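Local atomic coordinates of putative uncharacterized protein (Mycobacterium avium, PDB entry 2Z6V), a protein that is a sulfotransferase, STF9, that probably transfers a sulfuryl group from the donor PAPS to an acceptor molecule. Residues A[247-250]-A[254-257]; A[258-263]-A[324-329]. All blocks are in the same frame, centred on the assembly; numbering follows the deposited sequence.

Contact 1: A[247-250]-A[254-257]; sequences LKMP and VHIE. With PLM (palmitic acid), chain C.
The methyl end of Met249 meets the His255 ring at its edge, near the ring plane, with CE 4.3 Å from CD2. The torsions explain the reach: CG is anti to the backbone N (chi1 -180°), chi2 is also extended, and the bend comes only at the thioether (chi3 97°), which turns CE aside at the imidazole. One face of the same ring lies against its sequence neighbour, the Val254 CB standing 4.2 Å above the centre of the plane. No hydrogen bond joins 247-250 to 254-257, and just 76 Å² is buried between them. The two backbones come nearest where Pro250 O lies 4.5 Å from Val254 N, and Pro250 O is instead hydrogen-bonded to Ser253 OG within the intervening turn. His255 occupies the N-cap position of helix 256-262, which starts only a few residues after the strand ends.

Met249 and Pro250 also border the bound palmitic acid. The far part of its chain runs past them, with Met249 CG close to PLM CD and Pro250 CD beside PLM CC, an apolar wall facing an alkyl tail. Lys248 NZ is instead hydrogen-bonded to Thr119 OG1 in the loop after strand 109-113, which probably corresponds to the 5'-phosphosulfate-binding loop of sulfotransferases. A sulfate ion, probably from the crystallisation liquor, lies about 5 Å from the Pro250 side chain and is consistent with an anion pocket here.

Tyr227 of helix 224-238 touches both Met249 and His255, Val254 rests on Tyr314 and His315 of helix 301-326, and strand 244-248 runs parallel to 109-113 within the central sheet.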
ATOM      1  N   LEU A 247      -8.352  -4.832  -4.777  1.00 26.66           N
ATOM      2  CA  LEU A 247      -7.087  -4.514  -4.132  1.00 26.32           C
ATOM      3  C   LEU A 247      -6.452  -3.251  -4.663  1.00 26.61           C
ATOM      4  O   LEU A 247      -6.785  -2.791  -5.759  1.00 25.75           O
ATOM      5  CB  LEU A 247      -6.116  -5.675  -4.316  1.00 24.56           C
ATOM      6  CG  LEU A 247      -6.704  -7.027  -3.924  1.00 24.15           C
ATOM      7  CD1 LEU A 247      -5.840  -8.157  -4.460  1.00 25.21           C
ATOM      8  CD2 LEU A 247      -6.823  -7.084  -2.415  1.00 22.88           C
ATOM      9  N   LYS A 248      -5.530  -2.705  -3.870  1.00 26.38           N
ATOM     10  CA  LYS A 248      -4.811  -1.493  -4.229  1.00 26.10           C
ATOM     11  C   LYS A 248      -3.421  -1.419  -3.606  1.00 26.86           C
ATOM     12  O   LYS A 248      -3.194  -1.895  -2.496  1.00 26.00           O
ATOM     13  CB  LYS A 248      -5.603  -0.249  -3.809  1.00 26.87           C
ATOM     14  CG  LYS A 248      -4.879   1.056  -4.111  1.00 28.90           C
ATOM     15  CD  LYS A 248      -5.763   2.287  -3.955  1.00 32.44           C
ATOM     16  CE  LYS A 248      -5.965   2.674  -2.496  1.00 36.02           C
ATOM     17  NZ  LYS A 248      -6.722   3.959  -2.358  1.00 36.58           N
ATOM     18  N   MET A 249      -2.505  -0.812  -4.354  1.00 27.33           N
ATOM     19  CA  MET A 249      -1.125  -0.573  -3.945  1.00 26.20           C
ATOM     20  C   MET A 249      -0.401   0.022  -5.137  1.00 26.73           C
ATOM     21  O   MET A 249      -0.226  -0.638  -6.158  1.00 26.09           O
ATOM     22  CB  MET A 249      -0.404  -1.848  -3.509  1.00 25.07           C
ATOM     23  CG  MET A 249       1.032  -1.559  -3.089  1.00 25.67           C
ATOM     24  SD  MET A 249       1.960  -2.945  -2.421  1.00 30.62           S
ATOM     25  CE  MET A 249       2.860  -3.513  -3.865  1.00 29.20           C
ATOM     26  N   PRO A 250       0.017   1.291  -5.028  1.00 27.44           N
ATOM     27  CA  PRO A 250       0.727   1.960  -6.123  1.00 27.42           C
ATOM     28  C   PRO A 250       1.890   1.168  -6.716  1.00 27.29           C
ATOM     29  O   PRO A 250       1.929   0.951  -7.927  1.00 30.05           O
ATOM     30  CB  PRO A 250       1.171   3.280  -5.490  1.00 27.56           C
ATOM     31  CG  PRO A 250       0.037   3.593  -4.557  1.00 24.95           C
ATOM     32  CD  PRO A 250      -0.281   2.237  -3.933  1.00 25.91           C
ATOM     33  N   VAL A 254       5.251  -1.069 -10.184  1.00 33.80           N
ATOM     34  CA  VAL A 254       6.667  -1.379 -10.232  1.00 34.65           C
ATOM     35  C   VAL A 254       6.848  -2.888 -10.353  1.00 35.63           C
ATOM     36  O   VAL A 254       7.569  -3.372 -11.227  1.00 38.10           O
ATOM     37  CB  VAL A 254       7.367  -0.882  -8.953  1.00 35.06           C
ATOM     38  CG1 VAL A 254       8.836  -1.241  -8.986  1.00 32.98           C
ATOM     39  CG2 VAL A 254       7.177   0.629  -8.817  1.00 35.30           C
ATOM     40  N   HIS A 255       6.172  -3.628  -9.485  1.00 34.51           N
ATOM     41  CA  HIS A 255       6.265  -5.082  -9.468  1.00 34.74           C
ATOM     42  C   HIS A 255       5.212  -5.761 -10.346  1.00 34.00           C
ATOM     43  O   HIS A 255       4.866  -6.923 -10.110  1.00 35.76           O
ATOM     44  CB  HIS A 255       6.111  -5.584  -8.027  1.00 34.10           C
ATOM     45  CG  HIS A 255       6.920  -4.815  -7.029  1.00 34.53           C
ATOM     46  ND1 HIS A 255       8.283  -4.654  -7.142  1.00 34.29           N
ATOM     47  CD2 HIS A 255       6.553  -4.148  -5.909  1.00 33.98           C
ATOM     48  CE1 HIS A 255       8.723  -3.920  -6.135  1.00 34.67           C
ATOM     49  NE2 HIS A 255       7.693  -3.600  -5.372  1.00 33.43           N
ATOM     50  N   ILE A 256       4.718  -5.063 -11.366  1.00 32.02           N
ATOM     51  CA  ILE A 256       3.668  -5.630 -12.212  1.00 30.50           C
ATOM     52  C   ILE A 256       3.979  -6.990 -12.839  1.00 31.47           C
ATOM     53  O   ILE A 256       3.068  -7.789 -13.077  1.00 30.73           O
ATOM     54  CB  ILE A 256       3.235  -4.636 -13.315  1.00 28.23           C
ATOM     55  CG1 ILE A 256       1.956  -5.150 -13.985  1.00 26.57           C
ATOM     56  CG2 ILE A 256       4.364  -4.427 -14.308  1.00 26.27           C
ATOM     57  CD1 ILE A 256       1.183  -4.087 -14.726  1.00 26.03           C
ATOM     58  N   GLU A 257       5.254  -7.267 -13.087  1.00 31.87           N
ATOM     59  CA  GLU A 257       5.632  -8.550 -13.665  1.00 32.95           C
ATOM     60  C   GLU A 257       5.395  -9.727 -12.709  1.00 33.22           C
ATOM     61  O   GLU A 257       4.911 -10.782 -13.125  1.00 34.04           O
ATOM     62  CB  GLU A 257       7.096  -8.531 -14.113  1.00 33.24           C
ATOM     63  CG  GLU A 257       7.379  -7.672 -15.352  1.00 37.89           C
ATOM     64  CD  GLU A 257       6.334  -7.842 -16.459  1.00 39.37           C
ATOM     65  OE1 GLU A 257       5.717  -8.927 -16.538  1.00 41.90           O
ATOM     66  OE2 GLU A 257       6.138  -6.894 -17.254  1.00 37.52           O
TER
HETATM   67  C1  PLM C 700       9.198   4.878   0.501  1.00 68.21           C
HETATM   68  O1  PLM C 700      10.328   5.100   0.015  1.00 68.45           O
HETATM   69  O2  PLM C 700       8.954   4.148   1.485  1.00 69.19           O
HETATM   70  C2  PLM C 700       7.997   5.559  -0.160  1.00 65.87           C
HETATM   71  C3  PLM C 700       8.014   5.361  -1.677  1.00 62.02           C
HETATM   72  C4  PLM C 700       6.758   5.915  -2.353  1.00 61.68           C
HETATM   73  C5  PLM C 700       5.490   5.219  -1.851  1.00 58.54           C
HETATM   74  C6  PLM C 700       5.020   5.789  -0.511  1.00 59.44           C
HETATM   75  C7  PLM C 700       3.961   4.878   0.111  1.00 57.86           C
HETATM   76  C8  PLM C 700       4.600   3.598   0.652  1.00 58.29           C
HETATM   77  C9  PLM C 700       3.701   2.396   0.360  1.00 58.87           C
HETATM   78  CA  PLM C 700       2.267   2.640   0.836  1.00 60.30           C
HETATM   79  CB  PLM C 700       1.280   1.705   0.132  1.00 56.70           C
HETATM   80  CC  PLM C 700       1.409   1.860  -1.384  1.00 55.57           C
HETATM   81  CD  PLM C 700       2.610   1.072  -1.913  1.00 57.27           C
HETATM   82  CE  PLM C 700       3.089   1.586  -3.272  1.00 52.86           C
HETATM   83  CF  PLM C 700       3.626   3.013  -3.136  1.00 53.76           C
HETATM   84  CG  PLM C 700       4.248   3.513  -4.440  1.00 50.34           C

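Contact 2: A[258-263]-A[324-329]; sequences ALLKVF and ERIGDE
The end of helix 256-262 and the last turn of helix 301-326 come nearest at Leu260 and Ile326, whose CA atoms are 10.4 Å apart. Side chains alone span that gap. Leu260 and Ile326 reach toward each other tip to tip, the two CD1 methyls 4.1 Å apart. Ile326 carries CG1 between its backbone N and carbonyl carbon (chi1 71°), and the extended chi2 then aims CD1 across at the leucine. The same Leu260 methyl also meets the guanidinium of Arg325 obliquely, 4.1 Å from NH2, a van der Waals contact of a methyl with a charged group.

The polar partner of Arg325 is Glu257, about one turn before Leu260 in the chain, and this salt bridge lies beside the hydrophobic pair. The arginine chain leaves its backbone extended and bends at chi3 (60°) to bring NH2 there. The contact is small, 90 Å² in all, and lies at the protein surface.

Both helices finish here. Phe263 N still donates to Leu259 O, 2.7 Å away, although Phe263 itself has left helical angles. On the other helix Gly327, with a positive phi of 102°, is the first residue to leave them. Asp328 OD1, just beyond, forms a salt bridge with Arg323 NE.

Ile326 also touches Phe331 of strand 331-335, the edge strand that follows helix 301-326, whereas Ala258, Leu259 and Val262 turn to Tyr227 of helix 224-238, leaving helix 256-262 between these two helices.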
ATOM      1  N   ALA A 258       5.730  -9.557 -11.434  1.00 32.10           N
ATOM      2  CA  ALA A 258       5.531 -10.630 -10.463  1.00 31.41           C
ATOM      3  C   ALA A 258       4.039 -10.795 -10.166  1.00 31.50           C
ATOM      4  O   ALA A 258       3.553 -11.910  -9.951  1.00 28.70           O
ATOM      5  CB  ALA A 258       6.299 -10.332  -9.179  1.00 31.36           C
ATOM      6  N   LEU A 259       3.321  -9.672 -10.149  1.00 30.47           N
ATOM      7  CA  LEU A 259       1.884  -9.680  -9.908  1.00 28.03           C
ATOM      8  C   LEU A 259       1.216 -10.568 -10.972  1.00 28.28           C
ATOM      9  O   LEU A 259       0.504 -11.519 -10.642  1.00 27.15           O
ATOM     10  CB  LEU A 259       1.349  -8.241  -9.982  1.00 26.57           C
ATOM     11  CG  LEU A 259      -0.133  -7.941  -9.723  1.00 25.54           C
ATOM     12  CD1 LEU A 259      -0.324  -6.442  -9.596  1.00 23.85           C
ATOM     13  CD2 LEU A 259      -0.997  -8.474 -10.841  1.00 24.13           C
ATOM     14  N   LEU A 260       1.468 -10.265 -12.245  1.00 28.29           N
ATOM     15  CA  LEU A 260       0.887 -11.024 -13.350  1.00 30.59           C
ATOM     16  C   LEU A 260       1.179 -12.511 -13.257  1.00 32.44           C
ATOM     17  O   LEU A 260       0.345 -13.354 -13.615  1.00 32.41           O
ATOM     18  CB  LEU A 260       1.386 -10.478 -14.683  1.00 30.03           C
ATOM     19  CG  LEU A 260       0.709  -9.152 -15.026  1.00 33.21           C
ATOM     20  CD1 LEU A 260       1.338  -8.543 -16.270  1.00 34.73           C
ATOM     21  CD2 LEU A 260      -0.783  -9.388 -15.217  1.00 30.68           C
ATOM     22  N   LYS A 261       2.371 -12.828 -12.772  1.00 33.96           N
ATOM     23  CA  LYS A 261       2.788 -14.210 -12.603  1.00 35.36           C
ATOM     24  C   LYS A 261       1.829 -14.934 -11.643  1.00 33.95           C
ATOM     25  O   LYS A 261       1.373 -16.031 -11.935  1.00 34.34           O
ATOM     26  CB  LYS A 261       4.203 -14.247 -12.032  1.00 38.62           C
ATOM     27  CG  LYS A 261       5.015 -15.451 -12.435  1.00 43.05           C
ATOM     28  CD  LYS A 261       5.676 -15.218 -13.780  1.00 47.51           C
ATOM     29  CE  LYS A 261       6.713 -14.110 -13.688  1.00 49.64           C
ATOM     30  NZ  LYS A 261       7.429 -13.922 -14.982  1.00 52.38           N
ATOM     31  N   VAL A 262       1.521 -14.303 -10.509  1.00 33.30           N
ATOM     32  CA  VAL A 262       0.638 -14.871  -9.482  1.00 30.51           C
ATOM     33  C   VAL A 262      -0.862 -14.667  -9.734  1.00 31.47           C
ATOM     34  O   VAL A 262      -1.677 -15.526  -9.386  1.00 31.65           O
ATOM     35  CB  VAL A 262       1.006 -14.304  -8.091  1.00 28.91           C
ATOM     36  CG1 VAL A 262      -0.033 -14.709  -7.050  1.00 26.45           C
ATOM     37  CG2 VAL A 262       2.387 -14.802  -7.696  1.00 26.01           C
ATOM     38  N   PHE A 263      -1.227 -13.530 -10.323  1.00 30.61           N
ATOM     39  CA  PHE A 263      -2.629 -13.242 -10.638  1.00 30.11           C
ATOM     40  C   PHE A 263      -2.731 -12.949 -12.137  1.00 31.34           C
ATOM     41  O   PHE A 263      -3.071 -11.838 -12.543  1.00 31.15           O
ATOM     42  CB  PHE A 263      -3.122 -12.020  -9.864  1.00 28.32           C
ATOM     43  CG  PHE A 263      -2.960 -12.128  -8.379  1.00 28.52           C
ATOM     44  CD1 PHE A 263      -3.855 -12.870  -7.622  1.00 26.19           C
ATOM     45  CD2 PHE A 263      -1.910 -11.477  -7.733  1.00 27.32           C
ATOM     46  CE1 PHE A 263      -3.714 -12.964  -6.249  1.00 26.09           C
ATOM     47  CE2 PHE A 263      -1.759 -11.567  -6.353  1.00 27.32           C
ATOM     48  CZ  PHE A 263      -2.664 -12.311  -5.608  1.00 26.48           C
ATOM     49  N   GLU A 324       2.674  -2.420 -23.109  1.00 34.92           N
ATOM     50  CA  GLU A 324       3.097  -2.554 -24.491  1.00 35.97           C
ATOM     51  C   GLU A 324       3.073  -4.028 -24.889  1.00 35.04           C
ATOM     52  O   GLU A 324       2.735  -4.378 -26.020  1.00 35.66           O
ATOM     53  CB  GLU A 324       4.508  -1.978 -24.672  1.00 36.55           C
ATOM     54  CG  GLU A 324       5.082  -2.181 -26.064  1.00 42.45           C
ATOM     55  CD  GLU A 324       6.377  -1.424 -26.294  1.00 45.41           C
ATOM     56  OE1 GLU A 324       7.317  -1.571 -25.484  1.00 46.92           O
ATOM     57  OE2 GLU A 324       6.458  -0.683 -27.297  1.00 49.80           O
ATOM     58  N   ARG A 325       3.397  -4.889 -23.932  1.00 33.67           N
ATOM     59  CA  ARG A 325       3.450  -6.317 -24.181  1.00 31.91           C
ATOM     60  C   ARG A 325       2.112  -7.037 -24.168  1.00 31.77           C
ATOM     61  O   ARG A 325       1.857  -7.860 -25.048  1.00 31.88           O
ATOM     62  CB  ARG A 325       4.399  -6.979 -23.176  1.00 30.66           C
ATOM     63  CG  ARG A 325       4.380  -8.495 -23.214  1.00 31.20           C
ATOM     64  CD  ARG A 325       5.511  -9.069 -22.384  1.00 34.01           C
ATOM     65  NE  ARG A 325       5.424  -8.678 -20.978  1.00 38.41           N
ATOM     66  CZ  ARG A 325       4.579  -9.213 -20.103  1.00 40.58           C
ATOM     67  NH1 ARG A 325       3.744 -10.175 -20.485  1.00 42.97           N
ATOM     68  NH2 ARG A 325       4.564  -8.783 -18.848  1.00 40.32           N
ATOM     69  N   ILE A 326       1.259  -6.725 -23.191  1.00 30.52           N
ATOM     70  CA  ILE A 326      -0.033  -7.402 -23.070  1.00 29.16           C
ATOM     71  C   ILE A 326      -1.254  -6.663 -23.633  1.00 30.90           C
ATOM     72  O   ILE A 326      -2.334  -7.251 -23.750  1.00 31.18           O
ATOM     73  CB  ILE A 326      -0.310  -7.791 -21.591  1.00 28.98           C
ATOM     74  CG1 ILE A 326      -0.608  -6.539 -20.756  1.00 26.63           C
ATOM     75  CG2 ILE A 326       0.899  -8.553 -21.020  1.00 26.11           C
ATOM     76  CD1 ILE A 326      -0.826  -6.823 -19.292  1.00 22.56           C
ATOM     77  N   GLY A 327      -1.089  -5.387 -23.979  1.00 30.91           N
ATOM     78  CA  GLY A 327      -2.194  -4.629 -24.546  1.00 30.90           C
ATOM     79  C   GLY A 327      -2.903  -3.661 -23.613  1.00 32.98           C
ATOM     80  O   GLY A 327      -3.031  -3.911 -22.413  1.00 34.12           O
ATOM     81  N   ASP A 328      -3.378  -2.554 -24.169  1.00 32.88           N
ATOM     82  CA  ASP A 328      -4.079  -1.551 -23.384  1.00 33.30           C
ATOM     83  C   ASP A 328      -5.390  -2.072 -22.805  1.00 34.74           C
ATOM     84  O   ASP A 328      -5.842  -1.601 -21.759  1.00 34.96           O
ATOM     85  CB  ASP A 328      -4.390  -0.329 -24.236  1.00 31.04           C
ATOM     86  CG  ASP A 328      -4.992   0.803 -23.425  1.00 32.87           C
ATOM     87  OD1 ASP A 328      -4.246   1.407 -22.622  1.00 32.61           O
ATOM     88  OD2 ASP A 328      -6.205   1.086 -23.585  1.00 30.67           O
ATOM     89  N   GLU A 329      -6.000  -3.039 -23.484  1.00 34.56           N
ATOM     90  CA  GLU A 329      -7.274  -3.591 -23.040  1.00 36.73           C
ATOM     91  C   GLU A 329      -7.221  -4.320 -21.683  1.00 37.40           C
ATOM     92  O   GLU A 329      -8.255  -4.567 -21.068  1.00 37.27           O
ATOM     93  CB  GLU A 329      -7.841  -4.519 -24.126  1.00 36.71           C
ATOM     94  CG  GLU A 329      -7.107  -5.842 -24.286  1.00 39.28           C
ATOM     95  CD  GLU A 329      -7.521  -6.604 -25.541  1.00 42.62           C
ATOM     96  OE1 GLU A 329      -8.624  -6.342 -26.082  1.00 45.14           O
ATOM     97  OE2 GLU A 329      -6.743  -7.479 -25.983  1.00 43.27           O
TER

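Overall arrangement
Contacts 1 and 2 share helix 256-262: 254-257 forms its start and 258-263 its end. Their centres are 11 Å apart, and they join directly through the salt bridge of Glu257 OE1 with Arg325 NH2, 2.6 Å long. Contact 1 is buried, with its centre about 9 Å from the centre of the chain, beside palmitic acid and the probable donor-phosphate pocket; contact 2 is at the surface, with its centre about 19 Å from the centre of the chain. Helix 301-326 spans both zones, since Gln311 is hydrogen-bonded to the palmitic acid and Arg318 to the Val254 carbonyl, while its last turn supplies Arg325 and Ile326 to contact 2.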